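Putative solute-binding component of ABC transporter (Clostridium phytofermentans, PDB 4YS6) probably binds carbohydrates for uptake by an ABC transporter, and holds beta-D-glucose in the cleft between its two lobes. Local coordinates at residues A[119-124]-A[302-307]. Residues are numbered along the deposited sequence; the frame is centred on the assembly and turned at random.
Sequences SVIAYD and VKMVDA. With NA (sodium ion), chain E; BGC (beta-D-glucopyranose), chain D.
Ile121 on strand 119-123 faces Met304 on helix 294-309 with 8.3 Å between their CA atoms, the nearest pair of CA atoms across the two segments, where the helix packs on one face of the mixed sheet, beside helix 50-64. Ile121 reaches across with both branches. Its CD1 lies 3.8 Å from CB of Met304 and 3.9 Å from CG2 of Val305, whose side chain it meets nearly at a right angle. CG1 stands anti to the carbonyl carbon (chi1 -62°) and the chain runs on extended, which carries CD1 out to the helix. The other branch, CG2, meets the selenium of Met304, a selenomethionine, at 4.0 Å; the Met304 chain, extended beyond CG, passes obliquely over Ile121 and also touches Tyr135 of the next strand. Beyond the strand's end, Asp124 accepts a 2.8 Å hydrogen bond at OD2 from O2 of the glucose, while OD1 pairs with Arg50. Ala307 O binds a sodium ion at 2.4 Å, a site shared with Gly312. This is the alpha/beta packing of one lobe of a periplasmic binding protein, its strand leading to the sugar pocket. The contact is wholly apolar and buried, so shape and dispersion, without a polar bond between the two segments, join helix to sheet.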
# COMPACT_ATOMS: atom_id res chain seq x y z
N SER A 119 -1.76 -19.80 -14.85
CA SER A 119 -0.89 -19.24 -13.82
C SER A 119 -1.45 -17.98 -13.21
O SER A 119 -2.14 -17.22 -13.88
CB SER A 119 0.49 -18.96 -14.40
OG SER A 119 1.10 -20.18 -14.78
N VAL A 120 -1.14 -17.76 -11.92
CA VAL A 120 -1.62 -16.61 -11.17
C VAL A 120 -0.46 -15.84 -10.57
O VAL A 120 0.34 -16.37 -9.81
CB VAL A 120 -2.58 -17.05 -10.03
CG1 VAL A 120 -2.93 -15.88 -9.14
CG2 VAL A 120 -3.83 -17.68 -10.63
N ILE A 121 -0.40 -14.56 -10.92
CA ILE A 121 0.58 -13.66 -10.31
C ILE A 121 -0.18 -12.76 -9.36
O ILE A 121 -1.13 -12.07 -9.74
CB ILE A 121 1.34 -12.83 -11.39
CG1 ILE A 121 2.11 -13.75 -12.33
CG2 ILE A 121 2.28 -11.86 -10.73
CD1 ILE A 121 2.72 -13.04 -13.51
N ALA A 122 0.22 -12.79 -8.09
CA ALA A 122 -0.31 -11.85 -7.09
C ALA A 122 0.40 -10.53 -7.30
O ALA A 122 1.63 -10.47 -7.24
CB ALA A 122 -0.06 -12.35 -5.71
N TYR A 123 -0.39 -9.49 -7.55
CA TYR A 123 0.11 -8.17 -7.86
C TYR A 123 -0.00 -7.29 -6.63
O TYR A 123 -1.12 -7.00 -6.19
CB TYR A 123 -0.68 -7.54 -9.02
CG TYR A 123 -0.13 -6.22 -9.49
CD1 TYR A 123 -0.41 -5.04 -8.83
CD2 TYR A 123 0.69 -6.17 -10.61
CE1 TYR A 123 0.12 -3.83 -9.26
CE2 TYR A 123 1.23 -4.99 -11.05
CZ TYR A 123 0.95 -3.82 -10.39
OH TYR A 123 1.50 -2.65 -10.86
N ASP A 124 1.16 -6.88 -6.11
CA ASP A 124 1.34 -5.96 -4.98
C ASP A 124 0.91 -6.51 -3.63
O ASP A 124 1.68 -6.41 -2.66
CB ASP A 124 0.65 -4.63 -5.20
CG ASP A 124 1.13 -3.60 -4.22
OD1 ASP A 124 2.18 -2.95 -4.47
OD2 ASP A 124 0.52 -3.50 -3.14
N VAL A 302 5.46 -7.97 -16.20
CA VAL A 302 5.47 -8.38 -17.60
C VAL A 302 6.65 -9.31 -17.87
O VAL A 302 6.51 -10.23 -18.67
CB VAL A 302 5.46 -7.17 -18.54
CG1 VAL A 302 5.63 -7.60 -20.00
CG2 VAL A 302 4.15 -6.40 -18.36
N LYS A 303 7.79 -9.10 -17.21
CA LYS A 303 8.90 -10.07 -17.33
C LYS A 303 8.48 -11.47 -16.85
O LYS A 303 8.89 -12.49 -17.44
CB LYS A 303 10.12 -9.60 -16.54
CG LYS A 303 10.79 -8.39 -17.14
CD LYS A 303 11.95 -7.98 -16.28
CE LYS A 303 12.49 -6.62 -16.69
NZ LYS A 303 13.56 -6.21 -15.73
N MSE A 304 7.70 -11.52 -15.77
CA MSE A 304 7.18 -12.80 -15.26
C MSE A 304 6.20 -13.42 -16.26
O MSE A 304 6.25 -14.61 -16.51
CB MSE A 304 6.50 -12.63 -13.89
CG MSE A 304 7.43 -12.15 -12.84
SE MSE A 304 6.28 -11.92 -11.24
CE MSE A 304 7.67 -11.91 -9.91
N VAL A 305 5.32 -12.61 -16.83
CA VAL A 305 4.36 -13.09 -17.82
C VAL A 305 5.09 -13.68 -19.03
O VAL A 305 4.78 -14.78 -19.52
CB VAL A 305 3.43 -11.96 -18.24
CG1 VAL A 305 2.53 -12.41 -19.38
CG2 VAL A 305 2.60 -11.53 -17.05
N ASP A 306 6.10 -12.95 -19.51
CA ASP A 306 6.90 -13.43 -20.62
C ASP A 306 7.59 -14.76 -20.28
O ASP A 306 7.66 -15.67 -21.12
CB ASP A 306 7.98 -12.42 -21.00
CG ASP A 306 7.47 -11.31 -21.90
OD1 ASP A 306 6.39 -11.43 -22.51
OD2 ASP A 306 8.21 -10.31 -22.04
N ALA A 307 8.14 -14.86 -19.08
CA ALA A 307 8.85 -16.06 -18.67
C ALA A 307 7.90 -17.25 -18.70
O ALA A 307 8.23 -18.33 -19.19
CB ALA A 307 9.45 -15.88 -17.29
NA NA E . 9.16 -20.02 -17.81
C2 BGC D . -0.61 -0.92 -1.30
C3 BGC D . -0.46 0.54 -0.99
C4 BGC D . -1.72 1.28 -1.10
C5 BGC D . -2.83 0.64 -0.33
C6 BGC D . -4.20 1.24 -0.59
C1 BGC D . -1.65 -1.54 -0.35
O1 BGC D . -1.84 -2.79 -0.58
O2 BGC D . 0.64 -1.58 -1.13
O3 BGC D . 0.56 1.07 -1.93
O4 BGC D . -1.60 2.62 -0.58
O5 BGC D . -2.89 -0.77 -0.71
O6 BGC D . -4.44 1.42 -1.98
O HOH W 1 8.48 -19.51 -15.65